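Local coordinates for protein 8-demethyl-8-aminoriboflavin-5'-phosphate synthase (Streptomyces davawensis, PDB 5MLD) that replaces the C-8 methyl group of riboflavin-5'-phosphate with an amino group, using glutamate as amino donor, on the route to the antibiotic roseoflavin, at residues Leu8-Arg13 and Val42-His47. Residues are numbered along the deposited sequence; the frame is centred on the assembly and turned at random.
Sequences LNTTLR and VRVIDH. With 8DP (8-demethyl-8-aminoriboflavin-5'-phosphate), chain I.
Arg43 reaches across to the loop that follows strand 4-9 and donates from NH1 to the backbone O of Arg13 at 3.0 Å, meeting that oxygen from above its carbonyl plane. CG extends anti to the backbone N (chi1 -176°) and a bend at chi3 brings the guanidinium round; on the way the chain passes Thr11, whose methyl CG2 lies over one guanidinium face and 3.5 Å from Arg43 CD. A long arginine suits this place, since its aliphatic part packs on the methyl while NH1 also donates a hydrogen bond to Ser17 O. Next to this, strands 4-9 and 38-43 pair in parallel, Leu8 with Val42 and Asn9 with Arg43; Asn9 N donates to Val42 O at 2.9 Å, and Val44 N, just past the strand end, to Asn9 O. Leu8 and Val42, both apolar, pack on one sheet face. A water there donates to Asn9 O and accepts from Ile45 N. The side-chain carbonyl of Asn9 suits it to accept the Thr11 N-H (OD1 to N 2.9 Å), an Asx turn at the start of the loop that holds the phosphate. This is the first beta-alpha-beta unit of a flavodoxin-like fold, helix 20-34 linking the strands. Thr11, offering Arg43 a methyl, turns its hydroxyl directly away from its own amide nitrogen (chi1 180°), which lets OG1 donate a hydrogen bond to 8DP O3 at 2.6 Å; Arg13 NH2 reaches the same oxygen, in the guanidinium plane, at 3.0 Å. Arg13 NH1 forms a salt bridge with Asp58 of a second subunit. Arg13 is important for positioning the donor glutamate. The Arg43 bond to the Arg13 carbonyl is consistent with a second-shell part in keeping in place a loop whose hydroxyl and positive charge match the flavin phosphate.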
loop_
_atom_site.group_PDB
_atom_site.type_symbol
_atom_site.label_atom_id
_atom_site.label_comp_id
_atom_site.label_asym_id
_atom_site.label_seq_id
_atom_site.Cartn_x
_atom_site.Cartn_y
_atom_site.Cartn_z
ATOM N N LEU A 8 -20.192 -3.482 -9.766
ATOM C CA LEU A 8 -19.387 -3.340 -10.982
ATOM C C LEU A 8 -18.360 -4.465 -11.002
ATOM O O LEU A 8 -17.409 -4.455 -10.218
ATOM C CB LEU A 8 -18.693 -1.978 -11.046
ATOM C CG LEU A 8 -19.626 -0.770 -10.966
ATOM C CD1 LEU A 8 -18.811 0.525 -11.060
ATOM C CD2 LEU A 8 -20.681 -0.842 -12.061
ATOM N N ASN A 9 -18.567 -5.450 -11.879
ATOM C CA ASN A 9 -17.552 -6.472 -12.100
ATOM C C ASN A 9 -16.481 -5.869 -12.999
ATOM O O ASN A 9 -16.739 -5.577 -14.173
ATOM C CB ASN A 9 -18.157 -7.721 -12.738
ATOM C CG ASN A 9 -17.156 -8.834 -12.841
ATOM O OD1 ASN A 9 -15.954 -8.581 -12.814
ATOM N ND2 ASN A 9 -17.633 -10.067 -12.945
ATOM N N THR A 10 -15.272 -5.697 -12.460
ATOM C CA THR A 10 -14.215 -5.028 -13.214
ATOM C C THR A 10 -13.208 -6.015 -13.809
ATOM O O THR A 10 -12.062 -5.635 -14.083
ATOM C CB THR A 10 -13.527 -3.981 -12.330
ATOM O OG1 THR A 10 -13.020 -4.600 -11.151
ATOM C CG2 THR A 10 -14.564 -2.922 -11.876
ATOM N N THR A 11 -13.627 -7.261 -14.034
ATOM C CA THR A 11 -12.801 -8.224 -14.751
ATOM C C THR A 11 -12.407 -7.694 -16.128
ATOM O O THR A 11 -13.118 -6.894 -16.744
ATOM C CB THR A 11 -13.556 -9.551 -14.917
ATOM O OG1 THR A 11 -12.729 -10.481 -15.623
ATOM C CG2 THR A 11 -14.850 -9.344 -15.712
ATOM N N LEU A 12 -11.270 -8.175 -16.625
ATOM C CA LEU A 12 -10.768 -7.770 -17.930
ATOM C C LEU A 12 -11.272 -8.634 -19.077
ATOM O O LEU A 12 -10.963 -8.328 -20.235
ATOM C CB LEU A 12 -9.236 -7.786 -17.926
ATOM C CG LEU A 12 -8.658 -6.759 -16.959
ATOM C CD1 LEU A 12 -7.137 -6.857 -16.959
ATOM C CD2 LEU A 12 -9.111 -5.352 -17.322
ATOM N N ARG A 13 -12.035 -9.684 -18.801
ATOM C CA ARG A 13 -12.544 -10.545 -19.861
ATOM C C ARG A 13 -13.986 -10.166 -20.195
ATOM O O ARG A 13 -14.823 -10.031 -19.302
ATOM C CB ARG A 13 -12.425 -12.019 -19.468
ATOM C CG ARG A 13 -13.362 -12.488 -18.360
ATOM C CD ARG A 13 -12.862 -13.779 -17.728
ATOM N NE ARG A 13 -11.763 -13.513 -16.815
ATOM C CZ ARG A 13 -10.480 -13.769 -17.053
ATOM N NH1 ARG A 13 -10.095 -14.322 -18.201
ATOM N NH2 ARG A 13 -9.577 -13.456 -16.126
ATOM N N VAL A 42 -23.065 -4.669 -13.565
ATOM C CA VAL A 42 -22.513 -4.166 -14.819
ATOM C C VAL A 42 -21.096 -4.698 -14.934
ATOM O O VAL A 42 -20.317 -4.585 -13.982
ATOM C CB VAL A 42 -22.526 -2.629 -14.863
ATOM C CG1 VAL A 42 -21.701 -2.118 -16.022
ATOM C CG2 VAL A 42 -23.969 -2.129 -14.973
ATOM N N ARG A 43 -20.770 -5.316 -16.072
ATOM C CA ARG A 43 -19.386 -5.734 -16.316
ATOM C C ARG A 43 -18.762 -4.645 -17.167
ATOM O O ARG A 43 -19.061 -4.531 -18.356
ATOM C CB ARG A 43 -19.278 -7.095 -17.000
ATOM C CG ARG A 43 -17.814 -7.480 -17.123
ATOM C CD ARG A 43 -17.625 -8.844 -17.823
ATOM N NE ARG A 43 -18.274 -9.945 -17.106
ATOM C CZ ARG A 43 -18.041 -11.229 -17.359
ATOM N NH1 ARG A 43 -17.160 -11.559 -18.286
ATOM N NH2 ARG A 43 -18.666 -12.187 -16.678
ATOM N N VAL A 44 -17.926 -3.813 -16.536
ATOM C CA VAL A 44 -17.581 -2.531 -17.129
ATOM C C VAL A 44 -16.764 -2.707 -18.406
ATOM O O VAL A 44 -16.871 -1.885 -19.322
ATOM C CB VAL A 44 -16.848 -1.645 -16.097
ATOM C CG1 VAL A 44 -17.714 -1.448 -14.854
ATOM C CG2 VAL A 44 -15.535 -2.265 -15.696
ATOM N N ILE A 45 -15.976 -3.783 -18.509
ATOM C CA ILE A 45 -15.152 -3.996 -19.698
ATOM C C ILE A 45 -16.006 -4.264 -20.934
ATOM O O ILE A 45 -15.518 -4.122 -22.065
ATOM C CB ILE A 45 -14.138 -5.141 -19.462
ATOM C CG1 ILE A 45 -12.989 -5.082 -20.471
ATOM C CG2 ILE A 45 -14.794 -6.522 -19.524
ATOM C CD1 ILE A 45 -12.025 -3.970 -20.224
ATOM N N ASP A 46 -17.273 -4.649 -20.762
ATOM C CA ASP A 46 -18.139 -4.839 -21.922
ATOM C C ASP A 46 -18.485 -3.532 -22.598
ATOM O O ASP A 46 -19.000 -3.546 -23.720
ATOM C CB ASP A 46 -19.465 -5.492 -21.540
ATOM C CG ASP A 46 -19.308 -6.920 -21.061
ATOM O OD1 ASP A 46 -18.247 -7.536 -21.301
ATOM O OD2 ASP A 46 -20.259 -7.417 -20.430
ATOM N N HIS A 47 -18.245 -2.419 -21.927
ATOM C CA HIS A 47 -18.720 -1.120 -22.359
ATOM C C HIS A 47 -17.572 -0.231 -22.804
ATOM O O HIS A 47 -16.453 -0.323 -22.293
ATOM C CB HIS A 47 -19.495 -0.462 -21.224
ATOM C CG HIS A 47 -20.717 -1.227 -20.851
ATOM N ND1 HIS A 47 -21.910 -1.088 -21.528
ATOM C CD2 HIS A 47 -20.914 -2.194 -19.924
ATOM C CE1 HIS A 47 -22.800 -1.921 -21.013
ATOM N NE2 HIS A 47 -22.223 -2.594 -20.034
HETATM C C4 8DP I . -6.140 -12.866 -10.467
HETATM C C5 8DP I . -4.748 -13.507 -10.468
HETATM C C8 8DP I . -3.217 -11.420 -13.854
HETATM N N3 8DP I . -1.976 -10.224 -10.068
HETATM C C2 8DP I . -8.450 -13.847 -11.071
HETATM N N2 8DP I . -3.613 -11.783 -15.192
HETATM N N1 8DP I . -3.746 -12.368 -10.336
HETATM C C6 8DP I . -3.301 -11.705 -11.433
HETATM O O6 8DP I . -6.600 -14.157 -12.478
HETATM N N4 8DP I . -3.773 -12.611 -7.998
HETATM C C12 8DP I . -2.388 -10.637 -11.295
HETATM C C13 8DP I . -3.334 -11.965 -9.106
HETATM C C14 8DP I . -2.451 -10.884 -8.975
HETATM C C15 8DP I . -2.060 -10.514 -7.682
HETATM C C16 8DP I . -3.379 -12.227 -6.800
HETATM C C1 8DP I . -9.432 -13.684 -12.236
HETATM C C3 8DP I . -7.139 -13.240 -11.573
HETATM C C7 8DP I . -3.700 -12.121 -12.730
HETATM C C9 8DP I . -2.304 -10.339 -13.687
HETATM O O1 8DP I . -13.032 -12.270 -12.582
HETATM P P1 8DP I . -11.679 -12.788 -13.115
HETATM O O2 8DP I . -11.889 -14.194 -13.781
HETATM O O3 8DP I . -11.053 -11.817 -14.106
HETATM O O4 8DP I . -10.688 -13.002 -11.858
HETATM O O5 8DP I . -8.986 -13.233 -9.952
HETATM O O7 8DP I . -6.503 -12.042 -9.606
HETATM C C10 8DP I . -1.770 -9.580 -14.883
HETATM C C11 8DP I . -1.912 -9.960 -12.428
HETATM O O8 8DP I . -1.193 -9.442 -7.475
HETATM N N5 8DP I . -2.537 -11.190 -6.629
HETATM O O9 8DP I . -3.834 -12.877 -5.626
HETATM O O HOH W 1 -15.235 -5.524 -16.376
#